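Local coordinates for protein 3-deoxy-manno-octulosonate cytidylyltransferase (Escherichia coli, PDB 1H7E) that transfers the cytidylyl group of CTP to the eight-carbon sugar KDO, giving the CMP-KDO used in bacterial lipopolysaccharide biosynthesis, at residues D98-L110 and T214-T226. Sequence-based numbering, arbitrary orientation.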
ATOM      1  N   ASP A  98     -12.225 -23.800  -6.097  1.00 38.99           N
ATOM      2  CA  ASP A  98     -12.700 -23.576  -7.469  1.00 40.66           C
ATOM      3  C   ASP A  98     -11.623 -23.276  -8.528  1.00 40.22           C
ATOM      4  O   ASP A  98     -11.928 -22.775  -9.616  1.00 40.37           O
ATOM      5  CB  ASP A  98     -13.825 -22.515  -7.504  1.00 43.00           C
ATOM      6  CG  ASP A  98     -13.371 -21.134  -7.013  1.00 48.04           C
ATOM      7  OD1 ASP A  98     -12.189 -20.956  -6.645  1.00 48.62           O
ATOM      8  OD2 ASP A  98     -14.212 -20.211  -6.997  1.00 51.64           O
ATOM      9  N   GLU A  99     -10.367 -23.580  -8.211  1.00 38.52           N
ATOM     10  CA  GLU A  99      -9.277 -23.382  -9.161  1.00 39.47           C
ATOM     11  C   GLU A  99      -8.632 -24.754  -9.378  1.00 37.71           C
ATOM     12  O   GLU A  99      -7.585 -25.076  -8.803  1.00 36.31           O
ATOM     13  CB  GLU A  99      -8.256 -22.370  -8.629  1.00 44.04           C
ATOM     14  CG  GLU A  99      -8.767 -20.932  -8.541  1.00 54.49           C
ATOM     15  CD  GLU A  99      -7.738 -19.986  -7.912  1.00 61.43           C
ATOM     16  OE1 GLU A  99      -6.586 -19.945  -8.404  1.00 64.07           O
ATOM     17  OE2 GLU A  99      -8.071 -19.293  -6.919  1.00 64.40           O
ATOM     18  N   PRO A 100      -9.253 -25.586 -10.229  1.00 36.54           N
ATOM     19  CA  PRO A 100      -8.755 -26.939 -10.529  1.00 36.01           C
ATOM     20  C   PRO A 100      -7.410 -27.006 -11.245  1.00 34.92           C
ATOM     21  O   PRO A 100      -6.767 -28.051 -11.274  1.00 32.22           O
ATOM     22  CB  PRO A 100      -9.868 -27.514 -11.409  1.00 34.97           C
ATOM     23  CG  PRO A 100     -10.318 -26.306 -12.189  1.00 34.62           C
ATOM     24  CD  PRO A 100     -10.403 -25.248 -11.093  1.00 35.19           C
ATOM     25  N   MET A 101      -6.986 -25.895 -11.834  1.00 36.72           N
ATOM     26  CA  MET A 101      -5.734 -25.888 -12.580  1.00 41.95           C
ATOM     27  C   MET A 101      -4.513 -25.409 -11.807  1.00 42.13           C
ATOM     28  O   MET A 101      -3.473 -25.104 -12.395  1.00 42.37           O
ATOM     29  CB  MET A 101      -5.898 -25.122 -13.893  1.00 48.12           C
ATOM     30  CG  MET A 101      -6.928 -25.777 -14.814  1.00 55.38           C
ATOM     31  SD  MET A 101      -6.683 -25.366 -16.531  1.00 61.35           S
ATOM     32  CE  MET A 101      -5.027 -26.120 -16.814  1.00 60.88           C
ATOM     33  N   ILE A 102      -4.646 -25.385 -10.483  1.00 38.41           N
ATOM     34  CA  ILE A 102      -3.580 -24.986  -9.577  1.00 35.02           C
ATOM     35  C   ILE A 102      -2.316 -25.818  -9.860  1.00 32.94           C
ATOM     36  O   ILE A 102      -2.406 -27.018 -10.107  1.00 32.94           O
ATOM     37  CB  ILE A 102      -4.050 -25.197  -8.091  1.00 38.80           C
ATOM     38  CG1 ILE A 102      -2.918 -24.919  -7.110  1.00 41.41           C
ATOM     39  CG2 ILE A 102      -4.529 -26.627  -7.855  1.00 36.40           C
ATOM     40  CD1 ILE A 102      -2.466 -23.495  -7.124  1.00 50.39           C
ATOM     41  N   ARG A 103      -1.154 -25.171  -9.907  1.00 29.65           N
ATOM     42  CA  ARG A 103       0.103 -25.885 -10.127  1.00 28.63           C
ATOM     43  C   ARG A 103       0.762 -26.214  -8.793  1.00 27.11           C
ATOM     44  O   ARG A 103       1.087 -25.317  -8.029  1.00 24.65           O
ATOM     45  CB  ARG A 103       1.097 -25.049 -10.939  1.00 30.34           C
ATOM     46  CG  ARG A 103       0.741 -24.836 -12.401  1.00 34.90           C
ATOM     47  CD  ARG A 103       1.883 -24.100 -13.114  1.00 38.11           C
ATOM     48  NE  ARG A 103       2.069 -22.753 -12.568  1.00 42.32           N
ATOM     49  CZ  ARG A 103       1.593 -21.638 -13.120  1.00 42.90           C
ATOM     50  NH1 ARG A 103       0.902 -21.679 -14.259  1.00 42.05           N
ATOM     51  NH2 ARG A 103       1.747 -20.487 -12.487  1.00 41.22           N
ATOM     52  N   PRO A 104       0.980 -27.510  -8.502  1.00 28.00           N
ATOM     53  CA  PRO A 104       1.614 -27.938  -7.251  1.00 24.90           C
ATOM     54  C   PRO A 104       2.911 -27.204  -6.923  1.00 23.82           C
ATOM     55  O   PRO A 104       3.193 -26.921  -5.749  1.00 19.55           O
ATOM     56  CB  PRO A 104       1.869 -29.423  -7.502  1.00 26.37           C
ATOM     57  CG  PRO A 104       0.652 -29.821  -8.278  1.00 26.68           C
ATOM     58  CD  PRO A 104       0.493 -28.678  -9.268  1.00 25.78           C
ATOM     59  N   ARG A 105       3.697 -26.891  -7.951  1.00 22.78           N
ATOM     60  CA  ARG A 105       4.975 -26.194  -7.768  1.00 25.94           C
ATOM     61  C   ARG A 105       4.803 -24.793  -7.175  1.00 21.14           C
ATOM     62  O   ARG A 105       5.657 -24.323  -6.432  1.00 21.61           O
ATOM     63  CB  ARG A 105       5.737 -26.119  -9.102  1.00 36.75           C
ATOM     64  CG  ARG A 105       7.094 -26.877  -9.135  1.00 51.74           C
ATOM     65  CD  ARG A 105       7.036 -28.345  -8.607  1.00 61.61           C
ATOM     66  NE  ARG A 105       6.223 -29.259  -9.424  1.00 70.22           N
ATOM     67  CZ  ARG A 105       5.593 -30.341  -8.956  1.00 72.24           C
ATOM     68  NH1 ARG A 105       5.671 -30.668  -7.670  1.00 73.58           N
ATOM     69  NH2 ARG A 105       4.852 -31.085  -9.768  1.00 72.14           N
ATOM     70  N   ASP A 106       3.690 -24.137  -7.481  1.00 17.38           N
ATOM     71  CA  ASP A 106       3.435 -22.795  -6.943  1.00 19.30           C
ATOM     72  C   ASP A 106       3.164 -22.843  -5.446  1.00 18.96           C
ATOM     73  O   ASP A 106       3.548 -21.927  -4.710  1.00 14.54           O
ATOM     74  CB  ASP A 106       2.251 -22.126  -7.650  1.00 20.78           C
ATOM     75  CG  ASP A 106       2.547 -21.784  -9.100  1.00 23.88           C
ATOM     76  OD1 ASP A 106       3.729 -21.819  -9.515  1.00 22.33           O
ATOM     77  OD2 ASP A 106       1.576 -21.483  -9.818  1.00 27.71           O
ATOM     78  N   VAL A 107       2.460 -23.884  -4.999  1.00 17.22           N
ATOM     79  CA  VAL A 107       2.177 -24.024  -3.572  1.00 17.08           C
ATOM     80  C   VAL A 107       3.494 -24.334  -2.840  1.00 14.94           C
ATOM     81  O   VAL A 107       3.731 -23.852  -1.725  1.00 17.21           O
ATOM     82  CB  VAL A 107       1.108 -25.118  -3.301  1.00 18.14           C
ATOM     83  CG1 VAL A 107       0.793 -25.183  -1.817  1.00 14.27           C
ATOM     84  CG2 VAL A 107      -0.151 -24.830  -4.100  1.00 18.15           C
ATOM     85  N   GLU A 108       4.366 -25.116  -3.483  1.00 16.80           N
ATOM     86  CA  GLU A 108       5.664 -25.440  -2.903  1.00 16.20           C
ATOM     87  C   GLU A 108       6.517 -24.184  -2.719  1.00 19.77           C
ATOM     88  O   GLU A 108       7.245 -24.058  -1.725  1.00 17.26           O
ATOM     89  CB  GLU A 108       6.395 -26.473  -3.764  1.00 18.66           C
ATOM     90  CG  GLU A 108       5.829 -27.874  -3.598  1.00 25.53           C
ATOM     91  CD  GLU A 108       6.391 -28.900  -4.578  1.00 28.73           C
ATOM     92  OE1 GLU A 108       7.424 -28.636  -5.232  1.00 30.02           O
ATOM     93  OE2 GLU A 108       5.771 -29.978  -4.697  1.00 27.32           O
ATOM     94  N   THR A 109       6.414 -23.255  -3.675  1.00 21.22           N
ATOM     95  CA  THR A 109       7.143 -21.977  -3.628  1.00 22.35           C
ATOM     96  C   THR A 109       6.678 -21.211  -2.398  1.00 19.07           C
ATOM     97  O   THR A 109       7.478 -20.677  -1.639  1.00 21.64           O
ATOM     98  CB  THR A 109       6.854 -21.114  -4.899  1.00 23.59           C
ATOM     99  OG1 THR A 109       7.517 -21.691  -6.028  1.00 27.51           O
ATOM    100  CG2 THR A 109       7.341 -19.676  -4.723  1.00 26.93           C
ATOM    101  N   LEU A 110       5.370 -21.220  -2.187  1.00 21.33           N
ATOM    102  CA  LEU A 110       4.759 -20.540  -1.060  1.00 19.77           C
ATOM    103  C   LEU A 110       5.236 -21.164   0.251  1.00 21.12           C
ATOM    104  O   LEU A 110       5.722 -20.463   1.140  1.00 19.29           O
ATOM    105  CB  LEU A 110       3.245 -20.644  -1.209  1.00 21.63           C
ATOM    106  CG  LEU A 110       2.306 -19.896  -0.285  1.00 23.52           C
ATOM    107  CD1 LEU A 110       2.488 -18.406  -0.476  1.00 23.08           C
ATOM    108  CD2 LEU A 110       0.886 -20.304  -0.635  1.00 21.60           C
ATOM    109  N   THR A 214       4.499 -11.458  -0.654  1.00 15.07           N
ATOM    110  CA  THR A 214       3.834 -11.884  -1.880  1.00 16.81           C
ATOM    111  C   THR A 214       4.823 -12.339  -2.935  1.00 21.69           C
ATOM    112  O   THR A 214       5.441 -11.487  -3.580  1.00 26.57           O
ATOM    113  CB  THR A 214       2.955 -10.693  -2.444  1.00 17.39           C
ATOM    114  OG1 THR A 214       2.138 -10.166  -1.395  1.00 21.75           O
ATOM    115  CG2 THR A 214       2.011 -11.158  -3.523  1.00 20.89           C
ATOM    116  N   PHE A 215       4.905 -13.661  -3.144  1.00 16.08           N
ATOM    117  CA  PHE A 215       5.798 -14.307  -4.124  1.00 18.33           C
ATOM    118  C   PHE A 215       5.276 -14.352  -5.556  1.00 18.17           C
ATOM    119  O   PHE A 215       4.158 -14.794  -5.820  1.00 17.34           O
ATOM    120  CB  PHE A 215       6.132 -15.741  -3.703  1.00 18.61           C
ATOM    121  CG  PHE A 215       6.757 -15.835  -2.352  1.00 19.44           C
ATOM    122  CD1 PHE A 215       8.133 -15.740  -2.202  1.00 21.82           C
ATOM    123  CD2 PHE A 215       5.964 -15.988  -1.223  1.00 15.18           C
ATOM    124  CE1 PHE A 215       8.714 -15.792  -0.947  1.00 23.25           C
ATOM    125  CE2 PHE A 215       6.537 -16.042   0.040  1.00 19.31           C
ATOM    126  CZ  PHE A 215       7.916 -15.942   0.180  1.00 18.88           C
ATOM    127  N   GLU A 216       6.138 -13.974  -6.494  1.00 21.28           N
ATOM    128  CA  GLU A 216       5.760 -13.957  -7.898  1.00 21.38           C
ATOM    129  C   GLU A 216       5.930 -15.303  -8.616  1.00 21.16           C
ATOM    130  O   GLU A 216       6.972 -15.940  -8.498  1.00 23.53           O
ATOM    131  CB  GLU A 216       6.554 -12.861  -8.629  1.00 20.28           C
ATOM    132  CG  GLU A 216       6.047 -12.629 -10.031  1.00 20.61           C
ATOM    133  CD  GLU A 216       6.797 -11.555 -10.784  1.00 22.94           C
ATOM    134  OE1 GLU A 216       7.436 -10.680 -10.173  1.00 20.68           O
ATOM    135  OE2 GLU A 216       6.726 -11.592 -12.017  1.00 26.40           O
ATOM    136  N   VAL A 217       4.895 -15.731  -9.344  1.00 20.31           N
ATOM    137  CA  VAL A 217       4.928 -16.973 -10.128  1.00 21.95           C
ATOM    138  C   VAL A 217       4.457 -16.656 -11.552  1.00 25.20           C
ATOM    139  O   VAL A 217       4.103 -15.511 -11.839  1.00 20.59           O
ATOM    140  CB  VAL A 217       4.031 -18.081  -9.514  1.00 21.72           C
ATOM    141  CG1 VAL A 217       4.542 -18.449  -8.130  1.00 21.72           C
ATOM    142  CG2 VAL A 217       2.564 -17.656  -9.484  1.00 17.19           C
ATOM    143  N   ALA A 218       4.461 -17.651 -12.443  1.00 28.43           N
ATOM    144  CA  ALA A 218       4.013 -17.455 -13.831  1.00 27.91           C
ATOM    145  C   ALA A 218       2.482 -17.301 -13.889  1.00 30.95           C
ATOM    146  O   ALA A 218       1.792 -17.663 -12.932  1.00 29.42           O
ATOM    147  CB  ALA A 218       4.460 -18.624 -14.684  1.00 26.89           C
ATOM    148  N   ALA A 219       1.956 -16.733 -14.979  1.00 30.48           N
ATOM    149  CA  ALA A 219       0.508 -16.558 -15.121  1.00 36.91           C
ATOM    150  C   ALA A 219      -0.172 -17.909 -14.878  1.00 41.76           C
ATOM    151  O   ALA A 219       0.219 -18.920 -15.461  1.00 41.64           O
ATOM    152  CB  ALA A 219       0.160 -16.024 -16.515  1.00 34.82           C
ATOM    153  N   THR A 220      -1.149 -17.930 -13.978  1.00 46.69           N
ATOM    154  CA  THR A 220      -1.849 -19.160 -13.637  1.00 53.81           C
ATOM    155  C   THR A 220      -2.931 -19.517 -14.655  1.00 60.78           C
ATOM    156  O   THR A 220      -3.149 -18.782 -15.623  1.00 61.55           O
ATOM    157  CB  THR A 220      -2.465 -19.075 -12.214  1.00 52.49           C
ATOM    158  OG1 THR A 220      -3.370 -17.968 -12.150  1.00 50.74           O
ATOM    159  CG2 THR A 220      -1.365 -18.904 -11.148  1.00 50.00           C
ATOM    160  N   GLY A 221      -3.565 -20.673 -14.451  1.00 67.76           N
ATOM    161  CA  GLY A 221      -4.625 -21.126 -15.339  1.00 75.03           C
ATOM    162  C   GLY A 221      -5.944 -20.459 -14.999  1.00 80.31           C
ATOM    163  O   GLY A 221      -6.111 -19.968 -13.883  1.00 80.43           O
ATOM    164  N   PRO A 222      -6.903 -20.410 -15.939  1.00 85.04           N
ATOM    165  CA  PRO A 222      -8.193 -19.776 -15.650  1.00 88.30           C
ATOM    166  C   PRO A 222      -9.014 -20.518 -14.576  1.00 90.87           C
ATOM    167  O   PRO A 222      -9.266 -21.725 -14.683  1.00 90.90           O
ATOM    168  CB  PRO A 222      -8.876 -19.760 -17.025  1.00 87.77           C
ATOM    169  CG  PRO A 222      -8.323 -20.984 -17.692  1.00 87.15           C
ATOM    170  CD  PRO A 222      -6.859 -20.906 -17.327  1.00 86.50           C
ATOM    171  N   GLY A 223      -9.314 -19.807 -13.489  1.00 93.14           N
ATOM    172  CA  GLY A 223     -10.109 -20.375 -12.412  1.00 96.07           C
ATOM    173  C   GLY A 223     -11.558 -20.420 -12.867  1.00 98.02           C
ATOM    174  O   GLY A 223     -11.976 -19.596 -13.686  1.00 98.85           O
ATOM    175  N   VAL A 224     -12.327 -21.379 -12.360  1.00 98.78           N
ATOM    176  CA  VAL A 224     -13.724 -21.505 -12.767  1.00 98.99           C
ATOM    177  C   VAL A 224     -14.681 -20.623 -11.975  1.00 99.30           C
ATOM    178  O   VAL A 224     -14.876 -20.816 -10.774  1.00 99.35           O
ATOM    179  CB  VAL A 224     -14.199 -22.972 -12.726  1.00 98.89           C
ATOM    180  CG1 VAL A 224     -15.632 -23.078 -13.239  1.00 99.15           C
ATOM    181  CG2 VAL A 224     -13.265 -23.848 -13.555  1.00 98.50           C
ATOM    182  N   ASP A 225     -15.304 -19.681 -12.680  1.00 99.99           N
ATOM    183  CA  ASP A 225     -16.262 -18.735 -12.100  1.00100.00           C
ATOM    184  C   ASP A 225     -17.488 -18.620 -13.018  1.00 99.84           C
ATOM    185  O   ASP A 225     -18.634 -18.661 -12.560  1.00 99.14           O
ATOM    186  CB  ASP A 225     -15.601 -17.353 -11.947  1.00100.00           C
ATOM    187  CG  ASP A 225     -15.664 -16.812 -10.521  1.00100.00           C
ATOM    188  OD1 ASP A 225     -15.961 -17.590  -9.582  1.00100.00           O
ATOM    189  OD2 ASP A 225     -15.398 -15.603 -10.343  1.00100.00           O
ATOM    190  N   THR A 226     -17.225 -18.497 -14.318  1.00100.00           N
ATOM    191  CA  THR A 226     -18.268 -18.371 -15.343  1.00100.00           C
ATOM    192  C   THR A 226     -18.224 -19.583 -16.305  1.00100.00           C
ATOM    193  O   THR A 226     -17.157 -20.183 -16.496  1.00100.00           O
ATOM    194  CB  THR A 226     -18.078 -17.035 -16.147  1.00100.00           C
ATOM    195  OG1 THR A 226     -19.171 -16.833 -17.052  1.00100.00           O
ATOM    196  CG2 THR A 226     -16.779 -17.050 -16.944  1.00 99.45           C
TER
HETATM  197  O   HOH W   1      -5.220 -17.885 -10.466  1.00 50.50           O
HETATM  198  O   HOH W   2      -7.626 -22.837 -11.988  1.00 44.01           O
HETATM  199  O   HOH W   3      -1.780 -22.322 -12.799  1.00 46.71           O
HETATM  200  O   HOH W   4       4.851 -20.484 -11.867  1.00 44.60           O
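R103, at the N-cap position of helix 104-116, reaches the chain after strand 212-216 with two guanidinium nitrogens and takes two successive backbone carbonyls. NH1 donates nearly straight (168°) to O of A219, 3.1 Å away. NH2 donates to O of A218 at 2.9 Å, more bent. Both oxygens lie close to the guanidinium plane, yet each donor stands above the plane of the carbonyl it meets. The bend at chi3 (-64°) turns the group toward these carbonyls, and NH2 also forms a salt bridge, weak as a hydrogen bond, with D106 OD2 at 2.9 Å. With an alanine here, the carbonyls of A218 and A219 would probably lose these donors, and D106 its cationic partner. D106 OD1 accepts from a water that in turn accepts from A218 N, and V217 CG1 packs 3.7 Å from the same OD1. Farther along, one water donates to M101 O and accepts from G221 N; another accepts from M101 N and donates weakly to P222 O. A fourth donates to E99 OE1 and also bonds T220 OG1. The one direct backbone bond runs from V224 N to D98 O (3.1 Å), donor almost in line with the C=O (173°), though V224 is poorly ordered. D98 OD2 has its salt bridge with K19. F215 rests against L110, CD2 to CD1 at 4.3 Å. In this GT-A-type cytidylyltransferase fold, the contact joins the loop before helix 104-116 and the helix's first turns to strand 212-216, outermost in the mixed sheet, and the chain leading to helix 227-243; V224 and P100 touch that last helix, while L110 packs on strands 122-129 and 169-179.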